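Local coordinates for protein ABC sugar (Ribose) transporter, periplasmic substrate-binding subunit (Rhodobacter sphaeroides, PDB 3L49) that probably binds a sugar in the periplasm as the substrate-binding subunit of an ABC-type transporter, at residues G133-P138 and I142-M147; T15-D20 and A197-P202; G205-L210 and I218-V223; Y149-E152 and D156-I159. All coordinates share one frame; numbering follows the deposited sequence.

Contact 1: residues G133-P138 and I142-M147; sequences GFYSVP and IRYDQM
Tyr135 and Asp145 make the polar link between the loop 133-138 and helix 142-147. Tyr135 OH donates a hydrogen bond to Asp145 OD2 over 2.8 Å, meeting the syn side of that oxygen 23° out of the carboxylate plane. Asp145 OD2 also lies at the edge of the tyrosine ring, and the length of the phenol carries its hydroxyl across to the carboxylate. Tyr135 swings its ring to the far side of the CA-CB bond from its own N (chi1 -164°) and extends from the type I turn 134-137 toward the helix. The second hydrogen bond is backbone: Ile142 N to Pro138 O at 3.1 Å, belonging to the first turn of the helix, with Ile142 CG1 within 3.4 Å of the same oxygen. Proline suits this position just after the N-cap Val137, where a backbone N-H has no helical carbonyl to bond and its absence costs nothing.

Apolar contact joins the two tyrosines. Tyr135 CE1 lies 3.4 Å from Tyr144 CD2, the two rings nearly perpendicular at 88°, while Tyr144 CB sits at the edge of the Tyr135 ring. Cutting Tyr135 back to an alanine is likely to leave Asp145 OD2 without this donor and to open a gap beside Tyr144 CB and CD2.

Farther out, Tyr144 OH bonds Glu163 and its ring packs on Trp196 of strand 194-197, whereas Ile142 leans on Asn107 and Tyr108 of helix 107-122.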
loop_
_atom_site.group_PDB
_atom_site.type_symbol
_atom_site.label_atom_id
_atom_site.label_comp_id
_atom_site.label_asym_id
_atom_site.label_seq_id
_atom_site.Cartn_x
_atom_site.Cartn_y
_atom_site.Cartn_z
ATOM N N GLY A 133 -7.156 -1.389 9.211
ATOM C CA GLY A 133 -8.268 -2.073 8.570
ATOM C C GLY A 133 -7.884 -2.900 7.362
ATOM O O GLY A 133 -8.758 -3.431 6.663
ATOM N N PHE A 134 -6.581 -3.019 7.115
ATOM C CA PHE A 134 -6.084 -3.674 5.902
ATOM C C PHE A 134 -4.956 -4.661 6.173
ATOM O O PHE A 134 -4.159 -4.951 5.282
ATOM C CB PHE A 134 -5.654 -2.622 4.866
ATOM C CG PHE A 134 -6.808 -1.932 4.190
ATOM C CD1 PHE A 134 -7.241 -0.682 4.626
ATOM C CD2 PHE A 134 -7.473 -2.543 3.124
ATOM C CE1 PHE A 134 -8.320 -0.043 4.002
ATOM C CE2 PHE A 134 -8.547 -1.914 2.491
ATOM C CZ PHE A 134 -8.974 -0.662 2.932
ATOM N N TYR A 135 -4.928 -5.200 7.393
ATOM C CA TYR A 135 -3.890 -6.129 7.855
ATOM C C TYR A 135 -3.765 -7.424 7.045
ATOM O O TYR A 135 -2.686 -8.007 6.976
ATOM C CB TYR A 135 -4.086 -6.447 9.339
ATOM C CG TYR A 135 -2.875 -7.062 9.993
ATOM C CD1 TYR A 135 -1.781 -6.273 10.354
ATOM C CD2 TYR A 135 -2.814 -8.438 10.247
ATOM C CE1 TYR A 135 -0.661 -6.835 10.956
ATOM C CE2 TYR A 135 -1.696 -9.011 10.853
ATOM C CZ TYR A 135 -0.628 -8.200 11.208
ATOM O OH TYR A 135 0.484 -8.744 11.796
ATOM N N SER A 136 -4.855 -7.852 6.414
ATOM C CA SER A 136 -4.846 -9.004 5.498
ATOM C C SER A 136 -4.143 -8.737 4.150
ATOM O O SER A 136 -3.990 -9.651 3.325
ATOM C CB SER A 136 -6.276 -9.466 5.243
ATOM O OG SER A 136 -7.049 -8.390 4.744
ATOM N N VAL A 137 -3.750 -7.485 3.919
ATOM C CA VAL A 137 -2.904 -7.129 2.787
ATOM C C VAL A 137 -1.455 -7.198 3.279
ATOM O O VAL A 137 -1.105 -6.511 4.243
ATOM C CB VAL A 137 -3.246 -5.714 2.254
ATOM C CG1 VAL A 137 -2.433 -5.374 1.022
ATOM C CG2 VAL A 137 -4.719 -5.621 1.944
ATOM N N PRO A 138 -0.626 -8.061 2.649
ATOM C CA PRO A 138 0.787 -8.302 2.990
ATOM C C PRO A 138 1.627 -7.068 3.353
ATOM O O PRO A 138 2.275 -7.074 4.401
ATOM C CB PRO A 138 1.333 -8.982 1.729
ATOM C CG PRO A 138 0.178 -9.752 1.219
ATOM C CD PRO A 138 -1.054 -8.927 1.531
ATOM N N ILE A 142 3.220 -5.902 7.110
ATOM C CA ILE A 142 4.612 -5.548 7.374
ATOM C C ILE A 142 4.695 -4.157 7.998
ATOM O O ILE A 142 5.325 -3.983 9.045
ATOM C CB ILE A 142 5.487 -5.615 6.096
ATOM C CG1 ILE A 142 5.485 -7.033 5.500
ATOM C CG2 ILE A 142 6.915 -5.160 6.404
ATOM C CD1 ILE A 142 5.951 -7.101 4.020
ATOM N N ARG A 143 4.030 -3.180 7.375
ATOM C CA ARG A 143 4.034 -1.799 7.867
ATOM C C ARG A 143 3.524 -1.668 9.305
ATOM O O ARG A 143 4.085 -0.920 10.098
ATOM C CB ARG A 143 3.242 -0.889 6.932
ATOM C CG ARG A 143 3.963 -0.533 5.642
ATOM C CD ARG A 143 2.951 -0.136 4.590
ATOM N NE ARG A 143 3.483 -0.166 3.230
ATOM C CZ ARG A 143 2.740 -0.013 2.140
ATOM N NH1 ARG A 143 1.434 0.175 2.256
ATOM N NH2 ARG A 143 3.302 -0.034 0.930
ATOM N N TYR A 144 2.478 -2.418 9.639
ATOM C CA TYR A 144 1.956 -2.440 11.001
ATOM C C TYR A 144 2.903 -3.126 11.981
ATOM O O TYR A 144 3.128 -2.607 13.077
ATOM C CB TYR A 144 0.575 -3.097 11.047
ATOM C CG TYR A 144 -0.013 -3.169 12.436
ATOM C CD1 TYR A 144 -0.666 -2.065 12.993
ATOM C CD2 TYR A 144 0.090 -4.337 13.201
ATOM C CE1 TYR A 144 -1.203 -2.122 14.275
ATOM C CE2 TYR A 144 -0.445 -4.408 14.478
ATOM C CZ TYR A 144 -1.083 -3.297 15.005
ATOM O OH TYR A 144 -1.609 -3.359 16.260
ATOM N N ASP A 145 3.437 -4.288 11.592
ATOM C CA ASP A 145 4.353 -5.053 12.454
ATOM C C ASP A 145 5.599 -4.266 12.866
ATOM O O ASP A 145 6.011 -4.315 14.033
ATOM C CB ASP A 145 4.781 -6.364 11.788
ATOM C CG ASP A 145 3.705 -7.446 11.852
ATOM O OD1 ASP A 145 3.810 -8.431 11.089
ATOM O OD2 ASP A 145 2.758 -7.323 12.657
ATOM N N GLN A 146 6.177 -3.542 11.905
ATOM C CA GLN A 146 7.386 -2.748 12.133
ATOM C C GLN A 146 7.122 -1.591 13.067
ATOM O O GLN A 146 7.954 -1.284 13.912
ATOM C CB GLN A 146 7.971 -2.232 10.811
ATOM C CG GLN A 146 8.437 -3.332 9.837
ATOM C CD GLN A 146 9.715 -4.035 10.297
ATOM O OE1 GLN A 146 9.676 -4.975 11.086
ATOM N NE2 GLN A 146 10.844 -3.580 9.793
ATOM N N MET A 147 5.958 -0.964 12.912
ATOM C CA MET A 147 5.520 0.122 13.786
ATOM C C MET A 147 5.431 -0.381 15.222
ATOM O O MET A 147 5.983 0.231 16.141
ATOM C CB MET A 147 4.167 0.699 13.295
ATOM C CG MET A 147 3.618 1.934 14.070
ATOM S SD MET A 147 2.493 1.542 15.456
ATOM C CE MET A 147 1.592 0.174 14.774
#

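Contact 2: residues T15-D20 and A197-P202; sequences TDHDWD and ACWDVP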
loop_
_atom_site.group_PDB
_atom_site.type_symbol
_atom_site.label_atom_id
_atom_site.label_comp_id
_atom_site.label_asym_id
_atom_site.label_seq_id
_atom_site.Cartn_x
_atom_site.Cartn_y
_atom_site.Cartn_z
ATOM N N THR A 15 -8.318 0.358 -9.200
ATOM C CA THR A 15 -7.582 1.520 -9.707
ATOM C C THR A 15 -8.242 2.761 -9.107
ATOM O O THR A 15 -8.143 3.863 -9.655
ATOM C CB THR A 15 -7.607 1.622 -11.259
ATOM O OG1 THR A 15 -8.917 1.996 -11.702
ATOM C CG2 THR A 15 -7.194 0.308 -11.924
ATOM N N ASP A 16 -8.913 2.548 -7.974
ATOM C CA ASP A 16 -9.750 3.542 -7.299
ATOM C C ASP A 16 -8.984 4.795 -6.867
ATOM O O ASP A 16 -9.538 5.894 -6.889
ATOM C CB ASP A 16 -10.425 2.890 -6.081
ATOM C CG ASP A 16 -11.654 3.647 -5.602
ATOM O OD1 ASP A 16 -12.618 3.790 -6.390
ATOM O OD2 ASP A 16 -11.665 4.073 -4.423
ATOM N N HIS A 17 -7.705 4.663 -6.571
ATOM C CA HIS A 17 -6.863 5.729 -6.062
ATOM C C HIS A 17 -5.556 5.567 -6.768
ATOM O O HIS A 17 -5.125 4.585 -7.330
ATOM C CB HIS A 17 -6.638 5.718 -4.550
ATOM C CG HIS A 17 -5.951 4.486 -4.053
ATOM N ND1 HIS A 17 -4.603 4.450 -3.773
ATOM C CD2 HIS A 17 -6.426 3.244 -3.791
ATOM C CE1 HIS A 17 -4.277 3.241 -3.354
ATOM N NE2 HIS A 17 -5.363 2.491 -3.356
ATOM N N ASP A 18 -4.793 6.601 -6.454
ATOM C CA ASP A 18 -3.650 7.059 -7.255
ATOM C C ASP A 18 -2.502 6.056 -7.408
ATOM O O ASP A 18 -1.964 5.892 -8.469
ATOM C CB ASP A 18 -3.110 8.362 -6.676
ATOM C CG ASP A 18 -2.130 9.041 -7.574
ATOM O OD1 ASP A 18 -2.518 9.424 -8.685
ATOM O OD2 ASP A 18 -0.973 9.217 -7.178
ATOM N N TRP A 19 -2.114 5.435 -6.322
ATOM C CA TRP A 19 -1.022 4.508 -6.337
ATOM C C TRP A 19 -1.407 3.329 -7.211
ATOM O O TRP A 19 -0.665 2.931 -8.074
ATOM C CB TRP A 19 -0.659 4.066 -4.913
ATOM C CG TRP A 19 0.614 3.298 -4.767
ATOM C CD1 TRP A 19 1.804 3.759 -4.330
ATOM C CD2 TRP A 19 0.808 1.919 -5.036
ATOM N NE1 TRP A 19 2.708 2.770 -4.309
ATOM C CE2 TRP A 19 2.123 1.622 -4.731
ATOM C CE3 TRP A 19 -0.015 0.900 -5.479
ATOM C CZ2 TRP A 19 2.629 0.386 -4.887
ATOM C CZ3 TRP A 19 0.486 -0.311 -5.626
ATOM C CH2 TRP A 19 1.797 -0.574 -5.337
ATOM N N ASP A 20 -2.596 2.805 -6.988
ATOM C CA ASP A 20 -3.090 1.647 -7.727
ATOM C C ASP A 20 -3.182 1.919 -9.217
ATOM O O ASP A 20 -2.789 1.081 -10.017
ATOM C CB ASP A 20 -4.463 1.228 -7.201
ATOM C CG ASP A 20 -4.391 0.551 -5.847
ATOM O OD1 ASP A 20 -3.388 0.739 -5.126
ATOM O OD2 ASP A 20 -5.350 -0.163 -5.496
ATOM N N ALA A 197 -1.459 5.308 9.689
ATOM C CA ALA A 197 -2.081 4.300 8.811
ATOM C C ALA A 197 -1.039 3.672 7.882
ATOM O O ALA A 197 0.026 4.250 7.655
ATOM C CB ALA A 197 -3.225 4.888 8.011
ATOM N N CYS A 198 -1.352 2.495 7.337
ATOM C CA CYS A 198 -0.419 1.783 6.455
ATOM C C CYS A 198 -0.444 2.364 5.041
ATOM O O CYS A 198 0.313 1.935 4.165
ATOM C CB CYS A 198 -0.699 0.271 6.434
ATOM S SG CYS A 198 -2.236 -0.218 5.581
ATOM N N TRP A 199 -1.312 3.350 4.832
ATOM C CA TRP A 199 -1.401 4.054 3.556
ATOM C C TRP A 199 -1.918 5.485 3.703
ATOM O O TRP A 199 -2.504 5.841 4.724
ATOM C CB TRP A 199 -2.184 3.242 2.502
ATOM C CG TRP A 199 -3.647 3.015 2.791
ATOM C CD1 TRP A 199 -4.202 2.552 3.945
ATOM C CD2 TRP A 199 -4.731 3.214 1.881
ATOM N NE1 TRP A 199 -5.563 2.474 3.822
ATOM C CE2 TRP A 199 -5.916 2.867 2.561
ATOM C CE3 TRP A 199 -4.816 3.654 0.557
ATOM C CZ2 TRP A 199 -7.174 2.952 1.964
ATOM C CZ3 TRP A 199 -6.069 3.734 -0.039
ATOM C CH2 TRP A 199 -7.228 3.397 0.669
ATOM N N ASP A 200 -1.667 6.276 2.658
ATOM C CA ASP A 200 -1.880 7.735 2.574
ATOM C C ASP A 200 -3.296 8.250 2.730
ATOM O O ASP A 200 -3.536 9.244 3.422
ATOM C CB ASP A 200 -1.468 8.200 1.175
ATOM C CG ASP A 200 -0.175 8.924 1.166
ATOM O OD1 ASP A 200 0.237 9.399 2.238
ATOM O OD2 ASP A 200 0.419 9.025 0.078
ATOM N N VAL A 201 -4.202 7.598 2.005
ATOM C CA VAL A 201 -5.544 8.107 1.737
ATOM C C VAL A 201 -6.374 8.422 3.003
ATOM O O VAL A 201 -6.890 9.536 3.101
ATOM C CB VAL A 201 -6.268 7.253 0.632
ATOM C CG1 VAL A 201 -7.682 7.720 0.372
ATOM C CG2 VAL A 201 -5.466 7.300 -0.672
ATOM N N PRO A 202 -6.444 7.496 3.996
ATOM C CA PRO A 202 -7.135 7.891 5.238
ATOM C C PRO A 202 -6.480 9.055 5.991
ATOM O O PRO A 202 -7.168 9.810 6.681
ATOM C CB PRO A 202 -7.094 6.616 6.100
ATOM C CG PRO A 202 -6.008 5.790 5.523
ATOM C CD PRO A 202 -5.961 6.101 4.067
#
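The backbones at His17 and Val201 come no nearer than 8.3 Å between their CA atoms, each residue lying where a loop runs into a helix, so side chains must bridge the gap. His17, the N-cap of helix 18-33, does most of this. Its ring has CG between the backbone N and the carbonyl carbon (chi1 62°), which turns one imidazole face to Trp199. The indole presents the edge of its six-membered ring: CZ3 stands over the centre of the imidazole, 3.6 Å from His17 NE2, with the ring planes 55° apart and the centroids separated by 5.0 Å. This is an edge-to-face pair, in which the C-H rim of the tryptophan meets the pi cloud of the histidine. The opposite imidazole face is backed by Asp20 CB. Histidine was modelled in two conformations, so the account holds for one of them.

In the two-lobed fold of periplasmic binding proteins, ligand sits in the cleft between lobes, and the pair joins the lobe of helix 18-33 to that of helix 200-212. His17 NE2 hydrogen-bonds an unidentified ligand there, consistent with a place in the cleft.

Val201 adds a looser touch, its CG2 lying 4.3 Å from His17 ND1; its short branched side chain fits close to the ring without reaching its centre. Trp199 is steadied from its own side, with Pro202 CD 3.5 Å above one face of the indole, Phe134 meeting it at a steep angle, and NE1 hydrogen-bonded to Asp166. Next to it, Cys198 is tied to Cys140 by a disulfide.

Contact 3: residues G205-L210 and I218-V223; sequences GATQAL and IRTYGV
Thr220 and Leu210 meet with no flat group between them: the one aromatic ring of the two segments, Tyr221, lies against Leu114 and Met118 of helix 107-122, and the helix-facing side of strand 219-222 is left to branched side chains. The polar touch is between two hydroxyls. Thr220 OG1, held between its backbone N and carbonyl carbon (chi1 66°), donates to Thr207 OG1 over 3.0 Å. Thr207 OG1 in turn bonds Met203 O one helical turn back, so this buried oxygen has two partners.

The methyl of Thr220 serves the apolar side. Its CG2 lies 3.8 Å from Leu210 CD1 and 4.1 Å from Ala206 CB, the small alanine letting the helix come close. Leu210 then divides its branches over Ile218, CD1 at 3.8 Å from Ile218 CG2 and CD2 at 3.9 Å from Ile218 CD1, the two side chains crossing at about a right angle. A valine in place of Thr220 would fill a similar volume, but is likely to leave Thr207 OG1 without its donor in a buried setting.

Helix 205-210 and strand 219-222 run antiparallel at 174°, their axes 8.7 Å apart at closest. That is the way a helix lies on its sheet in a beta-alpha-beta unit, here strand 194-197, helix 200-212 and strand 219-222, within the alpha/beta fold of the periplasmic binding proteins.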
loop_
_atom_site.group_PDB
_atom_site.type_symbol
_atom_site.label_atom_id
_atom_site.label_comp_id
_atom_site.label_asym_id
_atom_site.label_seq_id
_atom_site.Cartn_x
_atom_site.Cartn_y
_atom_site.Cartn_z
ATOM N N GLY A 205 -7.856 12.495 5.103
ATOM C CA GLY A 205 -9.025 12.785 5.921
ATOM C C GLY A 205 -8.708 13.152 7.354
ATOM O O GLY A 205 -9.268 14.110 7.891
ATOM N N ALA A 206 -7.802 12.398 7.968
ATOM C CA ALA A 206 -7.416 12.619 9.371
ATOM C C ALA A 206 -6.817 14.008 9.570
ATOM O O ALA A 206 -7.135 14.692 10.540
ATOM C CB ALA A 206 -6.445 11.536 9.840
ATOM N N THR A 207 -5.984 14.420 8.619
ATOM C CA THR A 207 -5.377 15.750 8.598
ATOM C C THR A 207 -6.434 16.845 8.475
ATOM O O THR A 207 -6.401 17.821 9.236
ATOM C CB THR A 207 -4.358 15.862 7.448
ATOM O OG1 THR A 207 -3.482 14.733 7.491
ATOM C CG2 THR A 207 -3.531 17.136 7.545
ATOM N N GLN A 208 -7.365 16.668 7.529
ATOM C CA GLN A 208 -8.476 17.604 7.323
ATOM C C GLN A 208 -9.302 17.817 8.599
ATOM O O GLN A 208 -9.635 18.964 8.938
ATOM C CB GLN A 208 -9.367 17.125 6.186
ATOM C CG GLN A 208 -8.815 17.413 4.784
ATOM C CD GLN A 208 -9.522 16.616 3.694
ATOM O OE1 GLN A 208 -9.166 16.704 2.512
ATOM N NE2 GLN A 208 -10.526 15.824 4.086
ATOM N N ALA A 209 -9.590 16.716 9.309
ATOM C CA ALA A 209 -10.322 16.736 10.579
ATOM C C ALA A 209 -9.605 17.496 11.694
ATOM O O ALA A 209 -10.233 18.277 12.407
ATOM C CB ALA A 209 -10.635 15.304 11.040
ATOM N N LEU A 210 -8.303 17.247 11.851
ATOM C CA LEU A 210 -7.480 17.925 12.863
ATOM C C LEU A 210 -7.406 19.413 12.596
ATOM O O LEU A 210 -7.455 20.225 13.524
ATOM C CB LEU A 210 -6.051 17.361 12.875
ATOM C CG LEU A 210 -5.804 15.932 13.367
ATOM C CD1 LEU A 210 -4.344 15.554 13.130
ATOM C CD2 LEU A 210 -6.181 15.762 14.840
ATOM N N ILE A 218 -1.091 17.674 16.927
ATOM C CA ILE A 218 -1.097 16.268 16.537
ATOM C C ILE A 218 -0.599 16.170 15.100
ATOM O O ILE A 218 -0.923 17.024 14.281
ATOM C CB ILE A 218 -2.510 15.646 16.674
ATOM C CG1 ILE A 218 -3.012 15.788 18.116
ATOM C CG2 ILE A 218 -2.527 14.176 16.222
ATOM C CD1 ILE A 218 -4.477 15.491 18.307
ATOM N N ARG A 219 0.213 15.154 14.811
ATOM C CA ARG A 219 0.720 14.946 13.462
ATOM C C ARG A 219 0.261 13.604 12.903
ATOM O O ARG A 219 0.057 12.648 13.650
ATOM C CB ARG A 219 2.250 15.080 13.418
ATOM C CG ARG A 219 2.789 16.483 13.738
ATOM C CD ARG A 219 2.542 17.480 12.605
ATOM N NE ARG A 219 3.153 18.786 12.864
ATOM C CZ ARG A 219 2.497 19.872 13.269
ATOM N NH1 ARG A 219 1.185 19.842 13.469
ATOM N NH2 ARG A 219 3.159 21.001 13.470
ATOM N N THR A 220 0.067 13.544 11.586
ATOM C CA THR A 220 -0.358 12.299 10.922
ATOM C C THR A 220 0.763 11.692 10.084
ATOM O O THR A 220 1.617 12.411 9.562
ATOM C CB THR A 220 -1.600 12.481 10.012
ATOM O OG1 THR A 220 -1.273 13.334 8.908
ATOM C CG2 THR A 220 -2.792 13.042 10.791
ATOM N N TYR A 221 0.748 10.364 9.957
ATOM C CA TYR A 221 1.805 9.620 9.279
ATOM C C TYR A 221 1.222 8.514 8.432
ATOM O O TYR A 221 0.386 7.744 8.902
ATOM C CB TYR A 221 2.784 9.023 10.303
ATOM C CG TYR A 221 3.430 10.074 11.172
ATOM C CD1 TYR A 221 2.803 10.516 12.333
ATOM C CD2 TYR A 221 4.638 10.663 10.805
ATOM C CE1 TYR A 221 3.359 11.507 13.111
ATOM C CE2 TYR A 221 5.209 11.658 11.581
ATOM C CZ TYR A 221 4.562 12.063 12.738
ATOM O OH TYR A 221 5.099 13.035 13.527
ATOM N N GLY A 222 1.679 8.418 7.188
ATOM C CA GLY A 222 1.196 7.377 6.286
ATOM C C GLY A 222 2.204 7.039 5.217
ATOM O O GLY A 222 3.331 7.530 5.243
ATOM N N VAL A 223 1.782 6.210 4.268
ATOM C CA VAL A 223 2.665 5.638 3.257
ATOM C C VAL A 223 2.008 5.767 1.893
ATOM O O VAL A 223 0.820 5.507 1.780
ATOM C CB VAL A 223 2.905 4.128 3.527
ATOM C CG1 VAL A 223 3.584 3.448 2.329
ATOM C CG2 VAL A 223 3.706 3.895 4.813
#

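Contact 4: residues Y149-E152 and D156-I159; sequences YVLE and DVKI
Leu151, on helix 138-152, is the residue that meets Val157 and Ile159. Preceding it, Tyr149 and Val150 turn to other sides of the helix: the tyrosine is exposed, where its hydroxyl can meet solvent, and the valine packs on Ala115 and Leu116 of helix 107-122.

Leu151 follows, pointing toward the strand. Its CG approaches Val157 CG1 to 3.8 Å, and its CD2 reaches Ile159 CG1 at 3.7 Å while staying 3.9 Å from Val157 CG1. One methyl thus settles against both beta-branched residues, each side chain crossing the leucine at about a right angle. Leucine carries its branch one carbon farther from the backbone than valine or isoleucine, which lets it reach down from the helix to the sheet, whereas the strand residues, branched at CB, offer a broad, short surface. Val157 CG1 stands opposite the backbone N across the CA-CB bond (chi1 -178°), bringing that methyl against Leu151 CG and CD2. No hydrogen bond crosses the contact; it is wholly apolar.

Glu152 closes the segment with its side chain directed away from the strand and its N weakly bonded to Tyr149 O. On the strand, Lys158 likewise points away, since alternate residues of a strand face opposite sides.

Strand 157-159 is the outermost on its side of the sheet and parallel to strand 126-131, the two being joined through helix 138-152 as a beta-alpha-beta unit. Val157 also packs on Val119 and Leu122 of helix 107-122, and Ile159 on Val130 and Met147.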
loop_
_atom_site.group_PDB
_atom_site.type_symbol
_atom_site.label_atom_id
_atom_site.label_comp_id
_atom_site.label_asym_id
_atom_site.label_seq_id
_atom_site.Cartn_x
_atom_site.Cartn_y
_atom_site.Cartn_z
ATOM N N TYR A 149 6.678 -3.128 16.596
ATOM C CA TYR A 149 7.989 -3.568 17.091
ATOM C C TYR A 149 8.849 -2.392 17.595
ATOM O O TYR A 149 9.404 -2.450 18.693
ATOM C CB TYR A 149 8.736 -4.392 16.024
ATOM C CG TYR A 149 10.055 -4.954 16.516
ATOM C CD1 TYR A 149 11.268 -4.525 15.969
ATOM C CD2 TYR A 149 10.095 -5.888 17.556
ATOM C CE1 TYR A 149 12.490 -5.034 16.426
ATOM C CE2 TYR A 149 11.310 -6.394 18.024
ATOM C CZ TYR A 149 12.500 -5.966 17.452
ATOM O OH TYR A 149 13.696 -6.456 17.922
ATOM N N VAL A 150 8.930 -1.333 16.790
ATOM C CA VAL A 150 9.605 -0.080 17.146
ATOM C C VAL A 150 9.054 0.560 18.427
ATOM O O VAL A 150 9.821 1.040 19.276
ATOM C CB VAL A 150 9.549 0.924 15.956
ATOM C CG1 VAL A 150 9.760 2.361 16.406
ATOM C CG2 VAL A 150 10.581 0.549 14.916
ATOM N N LEU A 151 7.730 0.527 18.575
ATOM C CA LEU A 151 7.059 1.123 19.731
ATOM C C LEU A 151 7.292 0.374 21.033
ATOM O O LEU A 151 7.138 0.959 22.111
ATOM C CB LEU A 151 5.558 1.303 19.470
ATOM C CG LEU A 151 5.102 2.722 19.110
ATOM C CD1 LEU A 151 5.690 3.213 17.786
ATOM C CD2 LEU A 151 3.585 2.814 19.087
ATOM N N GLU A 152 7.674 -0.901 20.931
ATOM C CA GLU A 152 8.079 -1.708 22.084
ATOM C C GLU A 152 9.246 -1.078 22.836
ATOM O O GLU A 152 9.308 -1.161 24.063
ATOM C CB GLU A 152 8.481 -3.122 21.666
ATOM C CG GLU A 152 7.358 -4.016 21.158
ATOM C CD GLU A 152 7.875 -5.331 20.565
ATOM O OE1 GLU A 152 7.129 -5.982 19.797
ATOM O OE2 GLU A 152 9.030 -5.713 20.861
ATOM N N ASP A 156 6.750 4.910 26.848
ATOM C CA ASP A 156 5.878 6.082 26.948
ATOM C C ASP A 156 5.201 6.453 25.626
ATOM O O ASP A 156 4.494 7.462 25.550
ATOM C CB ASP A 156 6.646 7.286 27.509
ATOM C CG ASP A 156 6.735 7.278 29.028
ATOM O OD1 ASP A 156 5.976 6.529 29.683
ATOM O OD2 ASP A 156 7.565 8.037 29.573
ATOM N N VAL A 157 5.428 5.646 24.589
ATOM C CA VAL A 157 4.694 5.783 23.331
ATOM C C VAL A 157 3.741 4.611 23.188
ATOM O O VAL A 157 4.173 3.478 22.981
ATOM C CB VAL A 157 5.611 5.872 22.087
ATOM C CG1 VAL A 157 4.779 6.051 20.834
ATOM C CG2 VAL A 157 6.563 7.023 22.217
ATOM N N LYS A 158 2.442 4.887 23.299
ATOM C CA LYS A 158 1.440 3.823 23.326
ATOM C C LYS A 158 0.353 3.954 22.257
ATOM O O LYS A 158 -0.004 5.057 21.845
ATOM C CB LYS A 158 0.837 3.698 24.726
ATOM C CG LYS A 158 1.700 2.858 25.673
ATOM C CD LYS A 158 1.284 2.998 27.131
ATOM C CE LYS A 158 1.808 4.295 27.741
ATOM N NZ LYS A 158 1.643 4.319 29.220
ATOM N N ILE A 159 -0.139 2.806 21.802
ATOM C CA ILE A 159 -1.240 2.724 20.849
ATOM C C ILE A 159 -2.558 2.722 21.628
ATOM O O ILE A 159 -2.766 1.858 22.493
ATOM C CB ILE A 159 -1.108 1.444 19.980
ATOM C CG1 ILE A 159 0.115 1.561 19.069
ATOM C CG2 ILE A 159 -2.366 1.189 19.156
ATOM C CD1 ILE A 159 0.549 0.268 18.415
#

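Overall arrangement
Contacts 3 and 4 are buried helix-on-strand packing in two beta-alpha-beta units of one sheet; contact 4 is wholly apolar, while contact 3 buries a hydroxyl pair among its methyls. Contact 1 lies at the surface and relies on a phenol-carboxylate bond, yet shares helix 138-152 with contact 4, where Met147 meets Ile159. Contact 2 is partly buried and joins parts far apart in sequence through aromatic rings; it shares helix 200-212 with contact 3, and Ala197 probably hydrogen-bonds Tyr221. Contacts 1 and 2 touch where Phe134 meets Trp199, and each sends one side chain, Arg143 or His17, to the unidentified ligand, whereas contact 4 stands about 25 Å from contact 2, centre to centre.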